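Local coordinates for SUBA (Escherichia coli, PDB 2IY9), which cleaves the host endoplasmic reticulum chaperone BiP as the serine-protease subunit of the AB5 subtilase cytotoxin, triggering ER stress and eventual cell death, at residues A[84-89]-A[116-121]; A[104-109]-A[275-280]; A[160-165]-A[196-201]. All coordinates share one frame; numbering follows the deposited sequence.

Contact 1: A[84-89]-A[116-121]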
loop_
_atom_site.group_PDB
_atom_site.type_symbol
_atom_site.label_atom_id
_atom_site.label_comp_id
_atom_site.label_asym_id
_atom_site.label_seq_id
_atom_site.Cartn_x
_atom_site.Cartn_y
_atom_site.Cartn_z
ATOM N N GLU A 84 20.783 -5.717 -0.378
ATOM C CA GLU A 84 20.676 -4.276 -0.207
ATOM C C GLU A 84 19.225 -3.809 -0.354
ATOM O O GLU A 84 18.731 -3.040 0.477
ATOM C CB GLU A 84 21.593 -3.526 -1.176
ATOM C CG GLU A 84 21.548 -1.995 -1.053
ATOM C CD GLU A 84 22.079 -1.447 0.279
ATOM O OE1 GLU A 84 22.112 -2.180 1.299
ATOM O OE2 GLU A 84 22.462 -0.254 0.303
ATOM N N ALA A 85 18.554 -4.291 -1.403
ATOM C CA ALA A 85 17.154 -3.952 -1.649
ATOM C C ALA A 85 16.283 -4.318 -0.453
ATOM O O ALA A 85 15.476 -3.503 -0.014
ATOM C CB ALA A 85 16.626 -4.624 -2.917
ATOM N N LEU A 86 16.451 -5.528 0.074
ATOM C CA LEU A 86 15.658 -5.967 1.226
ATOM C C LEU A 86 16.073 -5.304 2.539
ATOM O O LEU A 86 15.258 -5.179 3.451
ATOM C CB LEU A 86 15.618 -7.498 1.354
ATOM C CG LEU A 86 14.629 -8.187 0.402
ATOM C CD1 LEU A 86 15.275 -8.449 -0.935
ATOM C CD2 LEU A 86 14.092 -9.485 0.958
ATOM N N TYR A 87 17.322 -4.850 2.627
ATOM C CA TYR A 87 17.759 -4.092 3.804
ATOM C C TYR A 87 16.959 -2.804 3.925
ATOM O O TYR A 87 16.591 -2.402 5.025
ATOM C CB TYR A 87 19.266 -3.773 3.749
ATOM C CG TYR A 87 19.785 -3.034 4.975
ATOM C CD1 TYR A 87 19.482 -3.480 6.261
ATOM C CD2 TYR A 87 20.580 -1.891 4.843
ATOM C CE1 TYR A 87 19.945 -2.806 7.378
ATOM C CE2 TYR A 87 21.054 -1.205 5.966
ATOM C CZ TYR A 87 20.730 -1.675 7.224
ATOM O OH TYR A 87 21.182 -1.026 8.351
ATOM N N ILE A 88 16.671 -2.185 2.784
ATOM C CA ILE A 88 16.093 -0.840 2.753
ATOM C C ILE A 88 14.579 -0.782 2.574
ATOM O O ILE A 88 13.942 0.235 2.910
ATOM C CB ILE A 88 16.795 0.057 1.680
ATOM C CG1 ILE A 88 16.485 -0.420 0.255
ATOM C CG2 ILE A 88 18.295 0.084 1.939
ATOM C CD1 ILE A 88 17.165 0.414 -0.875
ATOM N N HIS A 89 14.010 -1.866 2.051
ATOM C CA HIS A 89 12.671 -1.800 1.460
ATOM C C HIS A 89 11.566 -1.416 2.447
ATOM O O HIS A 89 10.788 -0.505 2.163
ATOM C CB HIS A 89 12.328 -3.104 0.740
ATOM C CG HIS A 89 11.138 -2.999 -0.158
ATOM N ND1 HIS A 89 11.223 -2.544 -1.456
ATOM C CD2 HIS A 89 9.835 -3.305 0.050
ATOM C CE1 HIS A 89 10.021 -2.570 -2.007
ATOM N NE2 HIS A 89 9.164 -3.034 -1.118
ATOM N N ARG A 116 7.753 -7.999 9.784
ATOM C CA ARG A 116 8.812 -8.450 8.888
ATOM C C ARG A 116 8.526 -9.862 8.386
ATOM O O ARG A 116 8.394 -10.784 9.187
ATOM C CB ARG A 116 10.195 -8.359 9.535
ATOM C CG ARG A 116 11.300 -8.720 8.533
ATOM C CD ARG A 116 12.713 -8.771 9.115
ATOM N NE ARG A 116 13.496 -9.717 8.311
ATOM C CZ ARG A 116 14.589 -10.368 8.710
ATOM N NH1 ARG A 116 15.119 -10.179 9.917
ATOM N NH2 ARG A 116 15.166 -11.215 7.874
ATOM N N VAL A 117 8.444 -10.024 7.063
ATOM C CA VAL A 117 8.099 -11.325 6.458
ATOM C C VAL A 117 9.157 -11.880 5.489
ATOM O O VAL A 117 9.066 -13.042 5.056
ATOM C CB VAL A 117 6.716 -11.282 5.749
ATOM C CG1 VAL A 117 5.613 -11.023 6.755
ATOM C CG2 VAL A 117 6.700 -10.233 4.641
ATOM N N ILE A 118 10.130 -11.027 5.149
ATOM C CA ILE A 118 11.240 -11.336 4.242
ATOM C C ILE A 118 12.498 -10.593 4.734
ATOM O O ILE A 118 12.389 -9.647 5.507
ATOM C CB ILE A 118 10.925 -10.957 2.755
ATOM C CG1 ILE A 118 10.612 -9.455 2.604
ATOM C CG2 ILE A 118 9.800 -11.846 2.184
ATOM C CD1 ILE A 118 10.318 -8.994 1.164
ATOM N N PRO A 119 13.702 -11.063 4.355
ATOM C CA PRO A 119 13.963 -12.320 3.669
ATOM C C PRO A 119 13.868 -13.471 4.670
ATOM O O PRO A 119 13.702 -13.238 5.879
ATOM C CB PRO A 119 15.406 -12.160 3.169
ATOM C CG PRO A 119 16.041 -11.250 4.143
ATOM C CD PRO A 119 14.946 -10.314 4.631
ATOM N N ASP A 120 13.964 -14.698 4.165
ATOM C CA ASP A 120 13.959 -15.893 5.006
ATOM C C ASP A 120 12.722 -15.973 5.902
ATOM O O ASP A 120 12.810 -16.281 7.087
ATOM C CB ASP A 120 15.254 -15.980 5.827
ATOM C CG ASP A 120 16.492 -15.759 4.977
ATOM O OD1 ASP A 120 16.577 -16.365 3.896
ATOM O OD2 ASP A 120 17.364 -14.958 5.367
ATOM N N GLY A 121 11.559 -15.684 5.325
ATOM C CA GLY A 121 10.320 -15.815 6.066
ATOM C C GLY A 121 10.066 -17.255 6.466
ATOM O O GLY A 121 10.631 -18.191 5.880
#
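Ile-118, whose side chain packs on Leu-86, offers its carbonyl O to NE of Arg-116 in a fairly straight hydrogen bond of 3.0 Å (N-H...O 163°). The oxygen lies almost in the guanidinium plane, but the donor stands above the carbonyl plane rather than on a lone pair. A weak bond from Arg-116 NH2 to Pro-119 O and a salt bridge from NH1 to Asp-74 restrict the guanidinium, which meets the cis peptide before Pro-119 with its edge.

One methyl group rests on this loop: Leu-86 CD2 lies 3.7 Å from Pro-119 CB and 3.8 Å from Ile-118 CD1. With chi1 at 59°, Ile-118 CG1 is set between its backbone N and carbonyl carbon, and CG1 and CD1 both reach that methyl. In this subtilisin-like fold, helix 84-98 carries His-89, assigned to the charge relay, in its second turn, while the loop continues from strand 111-116 of the parallel sheet. The side chain of Ile-118 comes to about 5 Å from that of Asp-52, likewise assigned to the charge relay, consistent with a place beside the catalytic cleft. Leu-86 O accepts a hydrogen bond from Ser-53 OG.

Contact 2: A[104-109]-A[275-280]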
loop_
_atom_site.group_PDB
_atom_site.type_symbol
_atom_site.label_atom_id
_atom_site.label_comp_id
_atom_site.label_asym_id
_atom_site.label_seq_id
_atom_site.Cartn_x
_atom_site.Cartn_y
_atom_site.Cartn_z
ATOM N N TYR A 104 8.963 13.359 3.092
ATOM C CA TYR A 104 7.630 13.862 3.404
ATOM C C TYR A 104 6.629 12.728 3.303
ATOM O O TYR A 104 6.195 12.363 2.205
ATOM C CB TYR A 104 7.223 14.987 2.449
ATOM C CG TYR A 104 8.016 16.266 2.614
ATOM C CD1 TYR A 104 7.527 17.323 3.390
ATOM C CD2 TYR A 104 9.260 16.417 2.000
ATOM C CE1 TYR A 104 8.267 18.517 3.538
ATOM C CE2 TYR A 104 9.999 17.594 2.147
ATOM C CZ TYR A 104 9.502 18.629 2.908
ATOM O OH TYR A 104 10.262 19.781 3.035
ATOM N N GLY A 105 6.252 12.177 4.453
ATOM C CA GLY A 105 5.248 11.130 4.482
ATOM C C GLY A 105 3.910 11.697 4.051
ATOM O O GLY A 105 3.624 12.870 4.293
ATOM N N VAL A 106 3.108 10.870 3.380
ATOM C CA VAL A 106 1.764 11.259 2.969
ATOM C C VAL A 106 0.904 11.661 4.165
ATOM O O VAL A 106 0.185 12.673 4.106
ATOM C CB VAL A 106 1.054 10.127 2.176
ATOM C CG1 VAL A 106 -0.446 10.444 2.006
ATOM C CG2 VAL A 106 1.715 9.939 0.834
ATOM N N TYR A 107 0.965 10.866 5.239
ATOM C CA TYR A 107 0.235 11.181 6.474
ATOM C C TYR A 107 1.187 11.047 7.671
ATOM O O TYR A 107 1.244 10.003 8.327
ATOM C CB TYR A 107 -1.038 10.322 6.630
ATOM C CG TYR A 107 -1.955 10.792 7.760
ATOM C CD1 TYR A 107 -2.407 12.117 7.813
ATOM C CD2 TYR A 107 -2.370 9.916 8.765
ATOM C CE1 TYR A 107 -3.236 12.569 8.845
ATOM C CE2 TYR A 107 -3.199 10.356 9.813
ATOM C CZ TYR A 107 -3.620 11.683 9.842
ATOM O OH TYR A 107 -4.432 12.124 10.853
ATOM N N PRO A 108 1.971 12.109 7.942
ATOM C CA PRO A 108 2.994 12.036 8.987
ATOM C C PRO A 108 2.466 11.850 10.415
ATOM O O PRO A 108 3.252 11.533 11.305
ATOM C CB PRO A 108 3.750 13.363 8.843
ATOM C CG PRO A 108 2.823 14.263 8.142
ATOM C CD PRO A 108 1.991 13.409 7.243
ATOM N N HIS A 109 1.166 12.049 10.627
ATOM C CA HIS A 109 0.541 11.761 11.925
ATOM C C HIS A 109 0.385 10.269 12.202
ATOM O O HIS A 109 0.189 9.875 13.352
ATOM C CB HIS A 109 -0.832 12.430 12.033
ATOM C CG HIS A 109 -0.786 13.918 11.934
ATOM N ND1 HIS A 109 -1.697 14.643 11.192
ATOM C CD2 HIS A 109 0.064 14.822 12.476
ATOM C CE1 HIS A 109 -1.410 15.931 11.285
ATOM N NE2 HIS A 109 -0.344 16.065 12.054
ATOM N N THR A 275 2.130 1.840 -4.046
ATOM C CA THR A 275 1.315 1.222 -3.017
ATOM C C THR A 275 1.427 1.987 -1.691
ATOM O O THR A 275 0.422 2.219 -1.024
ATOM C CB THR A 275 1.716 -0.235 -2.830
ATOM O OG1 THR A 275 1.548 -0.920 -4.076
ATOM C CG2 THR A 275 0.880 -0.903 -1.737
ATOM N N ALA A 276 2.648 2.364 -1.314
ATOM C CA ALA A 276 2.868 3.076 -0.047
ATOM C C ALA A 276 2.066 4.375 -0.008
ATOM O O ALA A 276 1.455 4.733 1.006
ATOM C CB ALA A 276 4.353 3.339 0.167
ATOM N N ILE A 277 2.077 5.075 -1.132
ATOM C CA ILE A 277 1.403 6.353 -1.245
ATOM C C ILE A 277 -0.114 6.195 -1.071
ATOM O O ILE A 277 -0.752 6.993 -0.359
ATOM C CB ILE A 277 1.801 7.042 -2.571
ATOM C CG1 ILE A 277 3.255 7.530 -2.468
ATOM C CG2 ILE A 277 0.855 8.213 -2.899
ATOM C CD1 ILE A 277 3.907 7.936 -3.795
ATOM N N VAL A 278 -0.687 5.159 -1.689
ATOM C CA VAL A 278 -2.127 4.905 -1.553
ATOM C C VAL A 278 -2.481 4.602 -0.095
ATOM O O VAL A 278 -3.485 5.099 0.420
ATOM C CB VAL A 278 -2.633 3.784 -2.495
ATOM C CG1 VAL A 278 -4.076 3.390 -2.124
ATOM C CG2 VAL A 278 -2.582 4.260 -3.952
ATOM N N SER A 279 -1.645 3.799 0.559
ATOM C CA SER A 279 -1.808 3.502 1.981
ATOM C C SER A 279 -1.787 4.753 2.841
ATOM O O SER A 279 -2.547 4.845 3.797
ATOM C CB SER A 279 -0.731 2.527 2.472
ATOM O OG SER A 279 -0.969 1.229 1.959
ATOM N N GLY A 280 -0.921 5.714 2.505
ATOM C CA GLY A 280 -0.894 6.981 3.258
ATOM C C GLY A 280 -2.185 7.773 3.113
ATOM O O GLY A 280 -2.657 8.393 4.069
#
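Loop 104-109 comes nearest to helix 271-288 where the CA atoms of Val-106 and Gly-280 stand only 5.0 Å apart, an approach made possible by the absence of a side chain on the glycine. In the subtilase fold this is the helix whose N-terminal end carries Ser-272, the serine assigned to the charge relay, and the loop connects helix 84-98 to strand 111-116 of the central parallel sheet.

Val-106 points at the helix and spreads its two methyls over different residues. CG1, anti to the valine's own backbone N (chi1 168°), abuts the glycine backbone, 3.4 Å from Gly-280 C. CG2 reaches back one turn, where it stands 4.2 Å from Ile-277 CG2 and 4.0 Å from Ile-277 O. No hydrogen bond joins the segments, so the buried interface is one of close van der Waals packing.

Tyr-107 adds its CB, 3.6 Å from Gly-280 O; beyond that atom its side chain leads away from segment 275-280 to touch Ala-283, Ala-284 and Ser-287 farther along the same helix. Elsewhere on the helix, Ala-276 touches Met-93, Leu-96 and Ile-97 of helix 84-98, and Ser-279 OG is hydrogen-bonded to Asn-148 ND2. Within the loop, His-109 CB sits 3.6 Å above one face of the Tyr-107 ring, offset toward its rim.

Contact 3: A[160-165]-A[196-201]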
loop_
_atom_site.group_PDB
_atom_site.type_symbol
_atom_site.label_atom_id
_atom_site.label_comp_id
_atom_site.label_asym_id
_atom_site.label_seq_id
_atom_site.Cartn_x
_atom_site.Cartn_y
_atom_site.Cartn_z
ATOM N N SER A 160 -5.178 -21.461 -2.197
ATOM C CA SER A 160 -6.235 -21.826 -1.282
ATOM C C SER A 160 -6.123 -21.131 0.062
ATOM O O SER A 160 -7.134 -20.708 0.609
ATOM C CB SER A 160 -6.231 -23.339 -1.080
ATOM O OG SER A 160 -7.556 -23.833 -1.122
ATOM N N VAL A 161 -4.903 -21.015 0.593
ATOM C CA VAL A 161 -4.696 -20.351 1.895
ATOM C C VAL A 161 -4.950 -18.843 1.777
ATOM O O VAL A 161 -5.621 -18.265 2.627
ATOM C CB VAL A 161 -3.295 -20.639 2.509
ATOM C CG1 VAL A 161 -3.143 -19.958 3.885
ATOM C CG2 VAL A 161 -3.069 -22.137 2.670
ATOM N N TRP A 162 -4.434 -18.224 0.707
ATOM C CA TRP A 162 -4.688 -16.811 0.423
ATOM C C TRP A 162 -6.178 -16.519 0.197
ATOM O O TRP A 162 -6.731 -15.572 0.752
ATOM C CB TRP A 162 -3.910 -16.359 -0.816
ATOM C CG TRP A 162 -2.524 -15.800 -0.580
ATOM C CD1 TRP A 162 -1.354 -16.273 -1.105
ATOM C CD2 TRP A 162 -2.173 -14.647 0.200
ATOM N NE1 TRP A 162 -0.301 -15.493 -0.695
ATOM C CE2 TRP A 162 -0.772 -14.491 0.107
ATOM C CE3 TRP A 162 -2.903 -13.737 0.970
ATOM C CZ2 TRP A 162 -0.085 -13.459 0.764
ATOM C CZ3 TRP A 162 -2.220 -12.716 1.624
ATOM C CH2 TRP A 162 -0.829 -12.585 1.515
ATOM N N THR A 163 -6.822 -17.334 -0.632
ATOM C CA THR A 163 -8.211 -17.103 -1.003
ATOM C C THR A 163 -9.159 -17.261 0.196
ATOM O O THR A 163 -10.105 -16.485 0.359
ATOM C CB THR A 163 -8.601 -17.998 -2.203
ATOM O OG1 THR A 163 -7.942 -17.504 -3.379
ATOM C CG2 THR A 163 -10.082 -17.993 -2.437
ATOM N N GLU A 164 -8.896 -18.251 1.044
ATOM C CA GLU A 164 -9.678 -18.410 2.274
ATOM C C GLU A 164 -9.542 -17.163 3.167
ATOM O O GLU A 164 -10.543 -16.607 3.640
ATOM C CB GLU A 164 -9.247 -19.677 3.028
ATOM C CG GLU A 164 -10.215 -20.115 4.144
ATOM C CD GLU A 164 -10.093 -19.283 5.421
ATOM O OE1 GLU A 164 -8.958 -18.886 5.783
ATOM O OE2 GLU A 164 -11.139 -19.014 6.062
ATOM N N LEU A 165 -8.304 -16.721 3.372
ATOM C CA LEU A 165 -8.016 -15.589 4.268
ATOM C C LEU A 165 -8.640 -14.293 3.761
ATOM O O LEU A 165 -9.242 -13.544 4.529
ATOM C CB LEU A 165 -6.503 -15.405 4.455
ATOM C CG LEU A 165 -6.132 -14.278 5.429
ATOM C CD1 LEU A 165 -4.947 -14.627 6.285
ATOM C CD2 LEU A 165 -5.906 -12.962 4.679
ATOM N N ARG A 196 2.239 -14.390 -11.090
ATOM C CA ARG A 196 1.414 -13.317 -10.525
ATOM C C ARG A 196 1.700 -13.128 -9.050
ATOM O O ARG A 196 1.906 -14.100 -8.326
ATOM C CB ARG A 196 -0.076 -13.594 -10.737
ATOM C CG ARG A 196 -0.548 -13.362 -12.166
ATOM C CD ARG A 196 -1.988 -13.754 -12.314
ATOM N NE ARG A 196 -2.442 -13.645 -13.697
ATOM C CZ ARG A 196 -3.275 -14.502 -14.283
ATOM N NH1 ARG A 196 -3.740 -15.557 -13.616
ATOM N NH2 ARG A 196 -3.629 -14.309 -15.538
ATOM N N ILE A 197 1.710 -11.873 -8.613
ATOM C CA ILE A 197 2.052 -11.551 -7.224
ATOM C C ILE A 197 0.805 -11.478 -6.347
ATOM O O ILE A 197 -0.181 -10.823 -6.703
ATOM C CB ILE A 197 2.881 -10.246 -7.132
ATOM C CG1 ILE A 197 4.176 -10.407 -7.929
ATOM C CG2 ILE A 197 3.199 -9.907 -5.690
ATOM C CD1 ILE A 197 4.718 -9.133 -8.488
ATOM N N TRP A 198 0.873 -12.177 -5.214
ATOM C CA TRP A 198 -0.189 -12.226 -4.210
ATOM C C TRP A 198 0.165 -11.281 -3.049
ATOM O O TRP A 198 1.335 -11.155 -2.720
ATOM C CB TRP A 198 -0.353 -13.669 -3.699
ATOM C CG TRP A 198 -1.087 -14.536 -4.692
ATOM C CD1 TRP A 198 -0.553 -15.163 -5.785
ATOM C CD2 TRP A 198 -2.488 -14.853 -4.689
ATOM N NE1 TRP A 198 -1.541 -15.851 -6.464
ATOM C CE2 TRP A 198 -2.734 -15.674 -5.814
ATOM C CE3 TRP A 198 -3.560 -14.524 -3.845
ATOM C CZ2 TRP A 198 -4.010 -16.165 -6.118
ATOM C CZ3 TRP A 198 -4.821 -15.019 -4.139
ATOM C CH2 TRP A 198 -5.042 -15.819 -5.279
ATOM N N PRO A 199 -0.843 -10.646 -2.405
ATOM C CA PRO A 199 -2.281 -10.832 -2.613
ATOM C C PRO A 199 -2.926 -10.040 -3.748
ATOM O O PRO A 199 -4.136 -10.147 -3.928
ATOM C CB PRO A 199 -2.890 -10.377 -1.278
ATOM C CG PRO A 199 -1.921 -9.365 -0.749
ATOM C CD PRO A 199 -0.568 -9.668 -1.332
ATOM N N ALA A 200 -2.159 -9.264 -4.516
ATOM C CA ALA A 200 -2.766 -8.562 -5.658
ATOM C C ALA A 200 -3.477 -9.540 -6.624
ATOM O O ALA A 200 -4.499 -9.194 -7.217
ATOM C CB ALA A 200 -1.734 -7.715 -6.400
ATOM N N ALA A 201 -2.955 -10.763 -6.733
ATOM C CA ALA A 201 -3.481 -11.776 -7.671
ATOM C C ALA A 201 -4.848 -12.350 -7.265
ATOM O O ALA A 201 -5.481 -13.064 -8.049
ATOM C CB ALA A 201 -2.481 -12.896 -7.844
#
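Trp-162, in the first turn of helix 160-172, lays one face of its indole over Trp-198 and Pro-199. Its chi1 of -91° departs from a staggered value and swings the ring across both residues. Over the five-membered ring comes Trp-198 CB, 3.8 Å from the centroid, and over the six-membered ring Pro-199 CB, 4.1 Å from its centroid; both are CH-pi contacts over the face, about 25° off the ring normal. The two indoles themselves are inclined by only 20°, yet are so far slid apart (five-membered centroids 5.1 Å) that they barely overlap. Instead, Trp-198 CE3 is brought to 3.6 Å from Trp-162 CB. Trp-198 and Pro-199, joined by a cis peptide, thus share one face of the Trp-162 indole.

One residue on, Thr-163 contributes its hydroxyl at the margin: OG1 stands 3.9 Å from Trp-198 CH2 and also makes a weak hydrogen bond to Ala-159 O. Ala-201 CB packs on a face of the Trp-198 ring, 3.3 Å above its plane and offset toward the rim. Trp-162 also touches Trp-126 and Ile-130 of helix 125-134, while Pro-199 bridges Trp-162 and strand 176-180 of the central parallel sheet, resting on Ile-177 and Ala-179.

How the contacts relate
From the N terminus, helix 84-98 opens contact 1, which closes at 116-121 after the chain has passed through strand 111-116. Contact 2 starts inside that loop, at 104-109, and closes only at 275-280, so the two cross. Contact 3, between 160-165 and 196-201, follows contact 1 in series and is nested within the long loop of contact 2. Contact 1 joins the histidine-bearing helix to the loop after strand 111-116, probably beside the catalytic cleft, contact 2 joins the connection preceding that strand to the serine-bearing helix, and contact 3 joins helix 160-172 to the loop after strand 176-180. Contacts 2 and 3 lie on opposite sides of the chain's centre, their own centres about 24 Å apart.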